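Local atomic coordinates of glucosidase (Croceicoccus marinus, PDB entry 5Z3K), a protein that probably hydrolyses O-glycosidic bonds, acting as a beta-glucosidase of glycoside hydrolase family 39. Residues F154-D159 with G194-F199; L221-W226 with E259-Y264; W265-I270 with F278-F283; S422-E427 with N468-S473; V441-D446 with V475-I480. One frame throughout, in Å; residues are numbered along the deposited sequence.

Contact 1. Residues F154-D159 with G194-F199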
# COMPACT_ATOMS: atom_id res chain seq x y z
N PHE A 154 -13.64 -1.57 -7.65
CA PHE A 154 -14.21 -0.76 -8.72
C PHE A 154 -13.94 0.71 -8.45
O PHE A 154 -14.42 1.26 -7.46
CB PHE A 154 -15.71 -0.98 -8.89
CG PHE A 154 -16.29 -0.16 -10.02
CD1 PHE A 154 -16.26 -0.64 -11.32
CD2 PHE A 154 -16.80 1.11 -9.78
CE1 PHE A 154 -16.75 0.13 -12.38
CE2 PHE A 154 -17.30 1.88 -10.83
CZ PHE A 154 -17.26 1.39 -12.13
N GLY A 155 -13.21 1.35 -9.36
CA GLY A 155 -13.01 2.78 -9.29
C GLY A 155 -11.57 3.22 -9.09
O GLY A 155 -10.75 2.49 -8.54
N ASP A 156 -11.27 4.44 -9.53
CA ASP A 156 -10.00 5.08 -9.19
C ASP A 156 -10.22 6.59 -9.24
O ASP A 156 -10.35 7.15 -10.33
CB ASP A 156 -8.89 4.65 -10.14
CG ASP A 156 -7.53 5.18 -9.72
OD1 ASP A 156 -7.20 6.32 -10.09
OD2 ASP A 156 -6.79 4.46 -8.99
N GLN A 157 -10.27 7.23 -8.06
CA GLN A 157 -10.39 8.68 -7.94
C GLN A 157 -11.51 9.28 -8.80
O GLN A 157 -11.27 10.21 -9.57
CB GLN A 157 -9.06 9.34 -8.29
CG GLN A 157 -7.87 8.47 -7.95
CD GLN A 157 -6.52 9.14 -8.13
OE1 GLN A 157 -6.34 10.30 -7.76
NE2 GLN A 157 -5.57 8.40 -8.67
N PRO A 158 -12.75 8.78 -8.66
CA PRO A 158 -13.86 9.41 -9.41
C PRO A 158 -14.12 10.85 -9.00
O PRO A 158 -14.71 11.60 -9.78
CB PRO A 158 -15.06 8.51 -9.08
CG PRO A 158 -14.72 7.93 -7.73
CD PRO A 158 -13.24 7.68 -7.81
N ASP A 159 -13.69 11.26 -7.80
CA ASP A 159 -13.87 12.63 -7.32
C ASP A 159 -12.70 13.54 -7.69
O ASP A 159 -12.68 14.70 -7.27
CB ASP A 159 -14.08 12.64 -5.80
CG ASP A 159 -13.01 11.85 -5.05
OD1 ASP A 159 -12.40 10.93 -5.64
OD2 ASP A 159 -12.79 12.15 -3.85
N GLY A 194 -14.76 -0.36 -3.21
CA GLY A 194 -14.49 0.84 -3.96
C GLY A 194 -14.72 2.02 -3.06
O GLY A 194 -14.89 1.86 -1.85
N PRO A 195 -14.77 3.24 -3.61
CA PRO A 195 -14.60 3.63 -5.01
C PRO A 195 -13.24 4.24 -5.27
O PRO A 195 -13.04 4.84 -6.31
CB PRO A 195 -15.68 4.69 -5.19
CG PRO A 195 -15.59 5.43 -3.87
CD PRO A 195 -15.27 4.38 -2.81
N CYS A 196 -12.33 4.11 -4.30
CA CYS A 196 -11.01 4.75 -4.33
C CYS A 196 -11.15 6.26 -4.28
O CYS A 196 -10.76 6.97 -5.20
CB CYS A 196 -10.20 4.32 -5.56
SG CYS A 196 -8.46 4.86 -5.47
N VAL A 197 -11.71 6.75 -3.16
CA VAL A 197 -11.88 8.18 -2.92
C VAL A 197 -10.53 8.88 -2.95
O VAL A 197 -9.62 8.55 -2.19
CB VAL A 197 -12.58 8.40 -1.57
CG1 VAL A 197 -12.84 9.89 -1.35
CG2 VAL A 197 -13.87 7.60 -1.49
N ALA A 198 -10.41 9.90 -3.81
CA ALA A 198 -9.17 10.66 -3.88
C ALA A 198 -9.07 11.71 -2.77
O ALA A 198 -7.97 12.01 -2.32
CB ALA A 198 -9.04 11.36 -5.24
N PHE A 199 -10.20 12.27 -2.35
CA PHE A 199 -10.24 13.37 -1.38
C PHE A 199 -11.07 12.94 -0.17
O PHE A 199 -12.20 13.41 0.02
CB PHE A 199 -10.82 14.63 -2.03
CG PHE A 199 -10.11 15.05 -3.29
CD1 PHE A 199 -8.73 14.94 -3.39
CD2 PHE A 199 -10.81 15.58 -4.36
CE1 PHE A 199 -8.07 15.33 -4.54
CE2 PHE A 199 -10.16 15.98 -5.50
CZ PHE A 199 -8.78 15.85 -5.60
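The carboxylate of Asp159 faces the backbone of residues 198-199 and gives one oxygen to each of two successive N-H groups. Its CG stands between the backbone N and the carbonyl carbon (chi1 51°), a torsion that swings the short side chain across to the other segment. OD1 receives Ala198 N at 2.9 Å through its syn lone pair in a nearly straight bond (167°). OD2, 3.0 Å from Phe199 N, is also met on the syn side, but 29° out of the carboxylate plane. Putting an alanine here would probably leave both amides without their acceptors and set the loop at 198-199 free to shift. The methyl of Ala198 touches both this carboxylate and Gln157, whose CB lies 3.7 Å from Ala198 CB.

The segments cover the C-terminal ends of neighbouring strands, 151-154 and 191-197, and the loops that follow, in a (beta/alpha)8 barrel, at the end that bears the active site in enzymes of this fold. One backbone bond, Gln157 N to Cys196 O at 2.9 Å, joins them there. Gly155 suits its place because a CB would collide with Pro195 O. Pro195, which follows a cis peptide bond, sets its CB 4.2 Å from Pro158 CG. Asp156 sets off away from residues 194-199, its OD2 held by Arg55 and Tyr264, while Gln157 NE2 donates to its OD1 at 3.0 Å.

Contact 2. Residues L221-W226 with E259-Y264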
# COMPACT_ATOMS: atom_id res chain seq x y z
N LEU A 221 -20.49 -4.19 -0.14
CA LEU A 221 -19.35 -3.28 -0.00
C LEU A 221 -18.45 -3.91 1.07
O LEU A 221 -18.58 -3.61 2.26
CB LEU A 221 -19.77 -1.86 0.37
CG LEU A 221 -18.67 -0.80 0.49
CD1 LEU A 221 -18.25 -0.27 -0.89
CD2 LEU A 221 -19.10 0.35 1.41
N ASP A 222 -17.56 -4.80 0.63
CA ASP A 222 -16.67 -5.47 1.57
C ASP A 222 -15.57 -4.54 2.06
O ASP A 222 -15.08 -4.70 3.19
CB ASP A 222 -16.09 -6.72 0.91
CG ASP A 222 -17.17 -7.73 0.54
OD1 ASP A 222 -17.95 -8.11 1.43
OD2 ASP A 222 -17.25 -8.14 -0.63
N PHE A 223 -15.19 -3.55 1.26
CA PHE A 223 -14.19 -2.58 1.69
C PHE A 223 -14.49 -1.24 1.05
O PHE A 223 -15.01 -1.17 -0.07
CB PHE A 223 -12.75 -3.03 1.37
CG PHE A 223 -12.49 -3.26 -0.10
CD1 PHE A 223 -12.10 -2.21 -0.93
CD2 PHE A 223 -12.61 -4.52 -0.64
CE1 PHE A 223 -11.83 -2.43 -2.29
CE2 PHE A 223 -12.35 -4.75 -2.00
CZ PHE A 223 -11.97 -3.70 -2.82
N LEU A 224 -14.18 -0.17 1.77
CA LEU A 224 -14.22 1.18 1.25
C LEU A 224 -12.79 1.61 0.98
O LEU A 224 -11.97 1.64 1.91
CB LEU A 224 -14.92 2.12 2.23
CG LEU A 224 -15.40 3.53 1.83
CD1 LEU A 224 -14.22 4.50 1.67
CD2 LEU A 224 -16.29 3.51 0.60
N SER A 225 -12.46 1.90 -0.27
CA SER A 225 -11.09 2.21 -0.62
C SER A 225 -10.92 3.72 -0.84
O SER A 225 -11.84 4.41 -1.28
CB SER A 225 -10.66 1.42 -1.86
OG SER A 225 -11.40 1.82 -3.00
N TRP A 226 -9.74 4.22 -0.47
CA TRP A 226 -9.45 5.65 -0.46
C TRP A 226 -7.94 5.84 -0.53
O TRP A 226 -7.17 4.88 -0.42
CB TRP A 226 -10.02 6.32 0.81
CG TRP A 226 -9.61 5.63 2.07
CD1 TRP A 226 -10.12 4.47 2.57
CD2 TRP A 226 -8.58 6.04 2.99
NE1 TRP A 226 -9.49 4.13 3.74
CE2 TRP A 226 -8.53 5.08 4.02
CE3 TRP A 226 -7.70 7.12 3.04
CZ2 TRP A 226 -7.64 5.17 5.10
CZ3 TRP A 226 -6.81 7.21 4.11
CH2 TRP A 226 -6.79 6.24 5.12
N GLU A 259 -14.31 -3.19 5.64
CA GLU A 259 -12.92 -2.84 5.91
C GLU A 259 -12.54 -1.52 5.23
O GLU A 259 -13.18 -1.07 4.27
CB GLU A 259 -11.98 -3.96 5.42
CG GLU A 259 -12.13 -5.26 6.19
CD GLU A 259 -11.02 -6.24 5.88
OE1 GLU A 259 -10.13 -5.89 5.08
OE2 GLU A 259 -11.03 -7.35 6.44
N LEU A 260 -11.49 -0.89 5.76
CA LEU A 260 -10.91 0.30 5.15
C LEU A 260 -9.67 -0.11 4.37
O LEU A 260 -8.73 -0.66 4.94
CB LEU A 260 -10.55 1.35 6.19
CG LEU A 260 -11.69 1.96 7.00
CD1 LEU A 260 -11.25 3.31 7.57
CD2 LEU A 260 -12.95 2.10 6.15
N LEU A 261 -9.65 0.16 3.07
CA LEU A 261 -8.51 -0.19 2.23
C LEU A 261 -7.85 1.08 1.74
O LEU A 261 -8.48 1.89 1.04
CB LEU A 261 -8.93 -1.07 1.06
CG LEU A 261 -7.83 -1.91 0.41
CD1 LEU A 261 -8.46 -3.13 -0.26
CD2 LEU A 261 -7.06 -1.09 -0.61
N LEU A 262 -6.57 1.25 2.08
CA LEU A 262 -5.79 2.41 1.68
C LEU A 262 -5.15 2.08 0.33
O LEU A 262 -4.10 1.43 0.26
CB LEU A 262 -4.77 2.74 2.77
CG LEU A 262 -3.79 3.90 2.64
CD1 LEU A 262 -4.49 5.21 2.22
CD2 LEU A 262 -3.01 4.06 3.96
N SER A 263 -5.79 2.52 -0.77
CA SER A 263 -5.39 2.08 -2.11
C SER A 263 -4.14 2.77 -2.63
O SER A 263 -3.49 2.24 -3.54
CB SER A 263 -6.54 2.32 -3.10
OG SER A 263 -7.45 1.23 -3.03
N TYR A 264 -3.82 3.96 -2.11
CA TYR A 264 -2.57 4.66 -2.40
C TYR A 264 -2.10 5.29 -1.10
O TYR A 264 -2.89 5.97 -0.43
CB TYR A 264 -2.72 5.83 -3.38
CG TYR A 264 -3.17 5.60 -4.81
CD1 TYR A 264 -4.50 5.35 -5.10
CD2 TYR A 264 -2.28 5.76 -5.86
CE1 TYR A 264 -4.93 5.20 -6.41
CE2 TYR A 264 -2.70 5.61 -7.19
CZ TYR A 264 -4.03 5.34 -7.45
OH TYR A 264 -4.45 5.19 -8.77
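A methyl of Leu262 lies over the six-membered ring of Trp226, a CH-pi contact, with CD1 3.8 Å from the ring centroid and 19° off the normal. With chi1 at 52° the indole swings across to the neighbouring strand, where the bicycle covers the groove between Leu260 and Leu262. Leu260 meets the rim of the indole: its CB lies at the edge, 3.9 Å from Trp226 NE1. This pyrrole nitrogen is buried and has no partner in the model. Leu224, on the same face, touches Leu260 more loosely, Leu224 CB to Leu260 CD2 at 4.4 Å.

The backbones beneath are parallel strands, 223-229 and 259-266, joined through helix 238-252 in a beta-alpha-beta crossover of the (beta/alpha)8 barrel. Trp226 also touches Ile242 and Ala243 of that helix, which makes its face the outer one, packed against the helical layer. Bonds such as Leu261 N to Leu224 O (3.0 Å) hold the register.

On the inward face Leu261 lies alongside Phe223, pointing the same way, and its CD1 rests over the ring, 4.0 Å from the centroid. A branched leucine suits this place, pressing a methyl on the flat ring. Farther along, smaller residues meet: Ser225 CB is 3.4 Å from Ser263 OG, and each serine hydroxyl bonds to Glu153.

Contact 3. Residues W265-I270 with F278-F283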
# COMPACT_ATOMS: atom_id res chain seq x y z
N TRP A 265 -0.83 5.13 -0.80
CA TRP A 265 -0.22 5.93 0.26
C TRP A 265 1.25 6.10 -0.07
O TRP A 265 1.91 5.16 -0.54
CB TRP A 265 -0.43 5.31 1.64
CG TRP A 265 0.43 4.13 2.00
CD1 TRP A 265 0.11 2.82 1.87
CD2 TRP A 265 1.73 4.16 2.62
NE1 TRP A 265 1.12 2.02 2.34
CE2 TRP A 265 2.13 2.82 2.80
CE3 TRP A 265 2.59 5.19 3.03
CZ2 TRP A 265 3.36 2.48 3.38
CZ3 TRP A 265 3.81 4.84 3.60
CH2 TRP A 265 4.18 3.50 3.77
N SER A 266 1.76 7.30 0.20
CA SER A 266 3.10 7.70 -0.19
C SER A 266 3.40 9.00 0.52
O SER A 266 2.49 9.74 0.90
CB SER A 266 3.20 7.87 -1.72
OG SER A 266 4.53 8.14 -2.08
N MSE A 267 4.69 9.30 0.68
CA MSE A 267 5.00 10.63 1.19
C MSE A 267 4.55 11.69 0.20
O MSE A 267 4.10 12.75 0.61
CB MSE A 267 6.49 10.83 1.47
CG MSE A 267 6.73 12.19 2.12
SE MSE A 267 8.52 12.40 2.85
CE MSE A 267 9.36 13.10 1.28
N THR A 268 4.67 11.41 -1.10
CA THR A 268 4.28 12.38 -2.12
C THR A 268 3.47 11.70 -3.22
O THR A 268 3.74 10.55 -3.59
CB THR A 268 5.50 13.08 -2.75
OG1 THR A 268 6.21 12.18 -3.60
CG2 THR A 268 6.46 13.61 -1.68
N GLY A 269 2.46 12.41 -3.72
CA GLY A 269 1.68 11.92 -4.83
C GLY A 269 1.52 12.94 -5.93
O GLY A 269 0.80 12.71 -6.91
N ILE A 270 2.18 14.08 -5.78
CA ILE A 270 2.16 15.15 -6.78
C ILE A 270 3.33 14.91 -7.73
O ILE A 270 4.48 14.82 -7.28
CB ILE A 270 2.26 16.53 -6.12
CG1 ILE A 270 0.92 16.91 -5.50
CG2 ILE A 270 2.69 17.58 -7.15
CD1 ILE A 270 0.97 18.17 -4.71
N PHE A 278 16.61 9.66 1.28
CA PHE A 278 16.69 9.12 2.64
C PHE A 278 15.60 9.69 3.54
O PHE A 278 15.15 8.99 4.45
CB PHE A 278 18.08 9.38 3.23
CG PHE A 278 18.68 10.71 2.85
CD1 PHE A 278 18.43 11.83 3.62
CD2 PHE A 278 19.47 10.84 1.72
CE1 PHE A 278 18.96 13.06 3.28
CE2 PHE A 278 20.01 12.06 1.37
CZ PHE A 278 19.75 13.17 2.14
N ASP A 279 15.17 10.93 3.30
CA ASP A 279 14.01 11.49 4.01
C ASP A 279 12.77 10.65 3.74
O ASP A 279 12.01 10.31 4.67
CB ASP A 279 13.75 12.93 3.58
CG ASP A 279 14.81 13.90 4.05
OD1 ASP A 279 15.65 13.51 4.87
OD2 ASP A 279 14.79 15.06 3.59
N ASN A 280 12.54 10.34 2.47
CA ASN A 280 11.36 9.58 2.06
C ASN A 280 11.38 8.18 2.65
O ASN A 280 10.35 7.69 3.13
CB ASN A 280 11.32 9.53 0.52
CG ASN A 280 9.96 9.09 -0.03
OD1 ASN A 280 9.42 8.06 0.38
ND2 ASN A 280 9.42 9.86 -0.97
N ALA A 281 12.55 7.53 2.63
CA ALA A 281 12.71 6.21 3.24
C ALA A 281 12.31 6.22 4.71
O ALA A 281 11.56 5.35 5.17
CB ALA A 281 14.16 5.75 3.09
N ALA A 282 12.81 7.20 5.47
CA ALA A 282 12.46 7.27 6.88
C ALA A 282 10.97 7.55 7.05
O ALA A 282 10.33 7.01 7.96
CB ALA A 282 13.30 8.33 7.59
N PHE A 283 10.41 8.39 6.18
CA PHE A 283 8.97 8.67 6.24
C PHE A 283 8.17 7.39 6.05
O PHE A 283 7.23 7.12 6.82
CB PHE A 283 8.58 9.70 5.17
CG PHE A 283 7.10 9.99 5.10
CD1 PHE A 283 6.22 9.14 4.42
CD2 PHE A 283 6.57 11.12 5.73
CE1 PHE A 283 4.85 9.42 4.36
CE2 PHE A 283 5.22 11.41 5.67
CZ PHE A 283 4.35 10.56 5.00
O HOH W 1 6.83 7.54 -0.17
O HOH W 2 7.12 9.65 -2.74
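Met267, a selenomethionine in this crystal, and Phe283 both carry CG anti to the backbone N (chi1 -175° and 177°), and these torsions lay the methionine chain over one face of the phenyl ring. Met267 CG stands above the middle of the ring, 3.6 Å from the Phe283 centroid and only 8° off its normal, a CH-pi contact, while CB lies over the same face, 3.4 Å from Phe283 CD1. The chain then bends at chi3, leaving SE oblique to the same ring at 4.2 Å from the centroid, a Met-aromatic contact. Beyond the bend, CE comes to 3.9 Å from Asn280 ND2. A long, unbranched, polarisable side chain suits this site because it can follow the ring and still turn along the helix.

The contact ties the loop leaving barrel strand 259-266 to helix 277-291, within the beta-alpha-beta unit that strand 298-301 completes; Phe283 also meets Tyr377 edge-to-face.

Two waters bridge the polar groups beside this apolar patch. One accepts from Met267 N at 2.9 Å and donates to Asn280 OD1 at 2.7 Å. The other accepts from Asn280 ND2 at 2.9 Å and also bonds to Thr268 OG1. With OD1 used as acceptor and ND2 as donor, the amide's rotation is fixed, and the backbone N-H of Met267 is satisfied through water, while the side chains themselves meet through CH-pi, Met-aromatic and van der Waals contact.

Contact 4. Residues S422-E427 with N468-S473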
# COMPACT_ATOMS: atom_id res chain seq x y z
N SER A 422 20.12 11.27 18.13
CA SER A 422 21.24 10.93 17.27
C SER A 422 21.57 9.44 17.33
O SER A 422 22.43 8.98 16.58
CB SER A 422 22.46 11.76 17.65
OG SER A 422 22.92 11.41 18.95
N GLY A 423 20.90 8.70 18.20
CA GLY A 423 21.14 7.27 18.31
C GLY A 423 20.19 6.66 19.31
O GLY A 423 19.29 7.31 19.83
N TYR A 424 20.40 5.37 19.57
CA TYR A 424 19.50 4.61 20.41
C TYR A 424 20.29 3.55 21.15
O TYR A 424 21.36 3.12 20.71
CB TYR A 424 18.36 3.95 19.59
CG TYR A 424 18.87 2.84 18.70
CD1 TYR A 424 18.98 1.53 19.17
CD2 TYR A 424 19.29 3.10 17.39
CE1 TYR A 424 19.48 0.52 18.37
CE2 TYR A 424 19.78 2.09 16.59
CZ TYR A 424 19.87 0.80 17.08
OH TYR A 424 20.36 -0.20 16.28
N THR A 425 19.76 3.11 22.28
CA THR A 425 20.16 1.84 22.85
C THR A 425 18.90 1.02 23.06
O THR A 425 17.84 1.58 23.35
CB THR A 425 20.96 2.00 24.15
OG1 THR A 425 21.35 0.71 24.63
CG2 THR A 425 20.13 2.72 25.21
N LEU A 426 19.01 -0.29 22.85
CA LEU A 426 17.85 -1.17 22.75
C LEU A 426 18.12 -2.43 23.56
O LEU A 426 19.08 -3.14 23.28
CB LEU A 426 17.57 -1.54 21.28
CG LEU A 426 16.69 -2.76 21.02
CD1 LEU A 426 15.26 -2.52 21.53
CD2 LEU A 426 16.68 -3.14 19.53
N GLU A 427 17.28 -2.71 24.56
CA GLU A 427 17.45 -3.91 25.37
C GLU A 427 16.36 -4.92 25.03
O GLU A 427 15.17 -4.64 25.22
CB GLU A 427 17.44 -3.59 26.86
CG GLU A 427 17.56 -4.83 27.74
CD GLU A 427 18.12 -4.55 29.13
OE1 GLU A 427 18.59 -3.42 29.38
OE2 GLU A 427 18.09 -5.47 29.96
N ASN A 468 23.40 2.00 18.67
CA ASN A 468 23.95 2.52 17.43
C ASN A 468 23.66 4.00 17.33
O ASN A 468 22.69 4.50 17.91
CB ASN A 468 23.39 1.80 16.19
CG ASN A 468 24.06 0.47 15.95
OD1 ASN A 468 23.46 -0.59 16.18
ND2 ASN A 468 25.31 0.51 15.50
N LYS A 469 24.52 4.70 16.59
CA LYS A 469 24.15 6.02 16.12
C LYS A 469 23.18 5.86 14.95
O LYS A 469 23.36 4.98 14.11
CB LYS A 469 25.38 6.83 15.70
CG LYS A 469 26.52 6.81 16.72
CD LYS A 469 26.19 7.63 17.94
CE LYS A 469 27.46 8.04 18.69
NZ LYS A 469 27.76 7.12 19.83
N LEU A 470 22.15 6.70 14.93
CA LEU A 470 21.11 6.62 13.90
C LEU A 470 20.54 8.03 13.78
O LEU A 470 19.57 8.38 14.45
CB LEU A 470 20.03 5.60 14.27
CG LEU A 470 18.86 5.49 13.28
CD1 LEU A 470 19.32 4.89 11.95
CD2 LEU A 470 17.70 4.68 13.87
N ALA A 471 21.17 8.84 12.92
CA ALA A 471 20.74 10.21 12.73
C ALA A 471 19.35 10.24 12.10
O ALA A 471 18.85 9.24 11.57
CB ALA A 471 21.72 10.98 11.86
N VAL A 472 18.74 11.43 12.14
CA VAL A 472 17.43 11.58 11.49
C VAL A 472 17.53 11.19 10.03
O VAL A 472 18.59 11.29 9.39
CB VAL A 472 16.88 13.01 11.64
CG1 VAL A 472 16.40 13.22 13.05
CG2 VAL A 472 17.93 14.03 11.27
N SER A 473 16.40 10.72 9.48
CA SER A 473 16.30 10.21 8.11
C SER A 473 17.09 8.92 7.95
O SER A 473 17.80 8.72 6.95
CB SER A 473 16.72 11.26 7.08
OG SER A 473 16.00 12.48 7.26
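Gly423 and Lys469 face each other as an antiparallel non-hydrogen-bonded pair, their CA atoms 3.9 Å apart, and Tyr424 and Asn468 follow as a hydrogen-bonded pair closed by Tyr424 N to Asn468 O (3.0 Å) and Asn468 N to Tyr424 O (3.1 Å). Glycine suits position 423, since a CB there would run into Asn468 O and crowd Lys469 CA. Past the strand's end, Leu470 N still reaches Ser422 O at 2.8 Å, although it comes from 38° above the carbonyl plane.

Tyr424 carries most of the side-chain contact. A chi1 of 69° swings the ring over the partner strand until the backbone N of Asn468 stands over the middle of one face. The tyrosine and asparagine side chains run side by side in the same direction, ring and amide planes 51° apart. Asn468 CB packs 3.6 Å from Tyr424 CE2, and Asn468 OD1 lies 3.1 Å from the phenol OH of Tyr424, whose strongest partner is Glu476. Leu470 comes in at the ring edge, Leu470 CB 4.1 Å from Tyr424 CD2, adding an apolar neighbour to the buried tyrosine.

Strand 464-469 is one of the two outermost strands of the mixed sheet, and 423-429 has strand 6-13 on its other flank. Ile374 of strand 369-376 touches both Tyr424 and Leu470, while Arg442 of strand 438-446 touches Asn468. Strands distant in sheet order thus pack face to face, consistent with the beta-sandwich that accompanies the barrel in this family.

Contact 5. Residues V441-D446 with V475-I480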
# COMPACT_ATOMS: atom_id res chain seq x y z
N VAL A 441 22.03 -9.36 13.79
CA VAL A 441 22.35 -8.74 12.51
C VAL A 441 21.64 -7.40 12.42
O VAL A 441 20.52 -7.24 12.92
CB VAL A 441 21.96 -9.66 11.33
CG1 VAL A 441 22.29 -9.00 10.02
CG2 VAL A 441 22.66 -11.00 11.44
N ARG A 442 22.29 -6.43 11.77
CA ARG A 442 21.73 -5.09 11.63
C ARG A 442 21.76 -4.66 10.17
O ARG A 442 22.80 -4.79 9.51
CB ARG A 442 22.51 -4.10 12.50
CG ARG A 442 22.34 -2.63 12.14
CD ARG A 442 23.07 -1.74 13.17
NE ARG A 442 24.49 -1.56 12.88
CZ ARG A 442 25.03 -0.48 12.31
NH1 ARG A 442 24.26 0.54 11.94
NH2 ARG A 442 26.34 -0.42 12.12
N TYR A 443 20.62 -4.16 9.67
CA TYR A 443 20.47 -3.62 8.32
C TYR A 443 20.09 -2.14 8.39
O TYR A 443 19.34 -1.73 9.28
CB TYR A 443 19.40 -4.36 7.50
CG TYR A 443 19.53 -5.86 7.50
CD1 TYR A 443 19.04 -6.62 8.56
CD2 TYR A 443 20.11 -6.53 6.43
CE1 TYR A 443 19.15 -8.00 8.56
CE2 TYR A 443 20.23 -7.91 6.43
CZ TYR A 443 19.75 -8.63 7.50
OH TYR A 443 19.86 -9.99 7.51
N ARG A 444 20.58 -1.35 7.43
CA ARG A 444 20.46 0.10 7.49
C ARG A 444 20.05 0.68 6.15
O ARG A 444 20.63 0.33 5.12
CB ARG A 444 21.80 0.72 7.92
CG ARG A 444 21.88 2.22 7.79
CD ARG A 444 20.99 2.91 8.83
NE ARG A 444 21.43 2.62 10.19
CZ ARG A 444 22.26 3.40 10.89
NH1 ARG A 444 22.75 4.51 10.35
NH2 ARG A 444 22.59 3.07 12.14
N ALA A 445 19.09 1.60 6.16
CA ALA A 445 18.75 2.39 4.97
C ALA A 445 18.83 3.85 5.36
O ALA A 445 18.07 4.32 6.22
CB ALA A 445 17.36 2.03 4.43
N ASP A 446 19.78 4.58 4.78
CA ASP A 446 19.94 5.99 5.10
C ASP A 446 20.71 6.64 3.95
O ASP A 446 20.77 6.09 2.85
CB ASP A 446 20.62 6.15 6.48
CG ASP A 446 22.05 5.63 6.53
OD1 ASP A 446 22.62 5.30 5.47
OD2 ASP A 446 22.61 5.59 7.64
N VAL A 475 16.77 4.44 8.83
CA VAL A 475 15.92 3.30 9.13
C VAL A 475 16.82 2.11 9.46
O VAL A 475 17.78 1.83 8.73
CB VAL A 475 14.97 2.95 7.95
CG1 VAL A 475 14.10 1.75 8.29
CG2 VAL A 475 14.11 4.17 7.60
N GLU A 476 16.56 1.46 10.59
CA GLU A 476 17.36 0.32 11.00
C GLU A 476 16.55 -0.91 11.41
O GLU A 476 15.59 -0.80 12.17
CB GLU A 476 18.31 0.72 12.13
CG GLU A 476 19.38 -0.31 12.43
CD GLU A 476 20.72 0.32 12.79
OE1 GLU A 476 21.02 0.42 14.00
OE2 GLU A 476 21.45 0.71 11.87
N LEU A 477 16.96 -2.06 10.91
CA LEU A 477 16.33 -3.33 11.26
C LEU A 477 17.34 -4.13 12.05
O LEU A 477 18.44 -4.38 11.57
CB LEU A 477 15.88 -4.12 10.02
CG LEU A 477 15.30 -5.51 10.32
CD1 LEU A 477 14.00 -5.37 11.10
CD2 LEU A 477 15.05 -6.27 9.01
N ILE A 478 16.97 -4.51 13.26
CA ILE A 478 17.78 -5.39 14.09
C ILE A 478 17.13 -6.75 14.03
O ILE A 478 15.94 -6.90 14.35
CB ILE A 478 17.86 -4.89 15.54
CG1 ILE A 478 18.39 -3.46 15.59
CG2 ILE A 478 18.69 -5.87 16.39
CD1 ILE A 478 19.71 -3.25 14.87
N GLU A 479 17.90 -7.76 13.64
CA GLU A 479 17.40 -9.11 13.51
C GLU A 479 18.16 -10.01 14.47
O GLU A 479 19.39 -10.09 14.39
CB GLU A 479 17.56 -9.61 12.07
CG GLU A 479 16.70 -10.80 11.75
CD GLU A 479 16.54 -10.98 10.26
OE1 GLU A 479 15.60 -10.39 9.67
OE2 GLU A 479 17.38 -11.69 9.68
N ILE A 480 17.44 -10.67 15.37
CA ILE A 480 18.03 -11.61 16.32
C ILE A 480 17.52 -13.01 16.01
O ILE A 480 16.30 -13.22 15.91
CB ILE A 480 17.71 -11.23 17.78
CG1 ILE A 480 18.08 -9.77 18.02
CG2 ILE A 480 18.47 -12.12 18.75
CD1 ILE A 480 17.49 -9.22 19.26
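Charge dominates one face of this pair of strands, where Glu476 lies against Arg442 and Arg444. Three N-H groups converge on a single oxygen, Glu476 OE2. Arg444 grips it side-on with NE and NH2, approaching from above the carboxylate plane, with guanidinium and carboxylate planes 35° apart; the Arg444 NE to Glu476 OE2 distance of 2.5 Å is short and its exact value doubtful. Arg442 NH1 adds a salt bridge to Glu476 OE2 at 2.8 Å. Arg444 doubles back through bends at chi2 (70°) and chi3 (63°), and its NH1 meets Asp446 OD2 at 2.9 Å, in the guanidinium plane. Arginine suits this post because its several in-plane N-H groups can serve two carboxylates at once. With a leucine in its place, Asp446 would probably lose its mate and Glu476 OE2 would be left to Arg442 alone. OE1 of Glu476 is hydrogen-bonded to the phenol OH of Tyr424, and the two arginines are likely to favour the charged form of the acid.

The backbone bonds are those of regular antiparallel strands, 438-446 beside 474-482, in the mixed sheet that probably forms the beta-sandwich of this family. Tyr443 N to Leu477 O and Ala445 N to Val475 O, both 2.9 Å, belong to reciprocal pairs.

The opposite face is mostly apolar, although Glu479 there pairs with Arg371. Tyr443 and Leu477 lie alongside each other, Tyr443 CD1 to Leu477 CD2 at 4.0 Å, and both rest on Leu336 of helix 329-341. Ala445 CB sits 4.4 Å from Val475 CB. On the charged face, Ile478 CD1 packs 3.8 Å from Arg442 CB, covering the aliphatic stem of the arginine.

Overall arrangement
Contacts 1, 2 and 3 come first along the chain, in series, and belong to the (beta/alpha)8 barrel part. Contacts 1 and 2, with centres about 10 Å apart, touch through neighbouring strands 191-197 and 223-229; contact 3 continues strand 259-266 from contact 2, its centre about 21 Å away. Contacts 4 and 5 lie in the mixed sheet, centres about 11 Å apart, and their segments alternate in sequence, so this region is interlaced. Contact 3 connects the two parts: helix 277-291 touches Ser473 of contact 4 and Val475 of contact 5, fastening barrel to mixed sheet so that they pack as one body. Contacts 1 and 4, about 40 Å apart between centres, fall on opposite sides of the chain's centre.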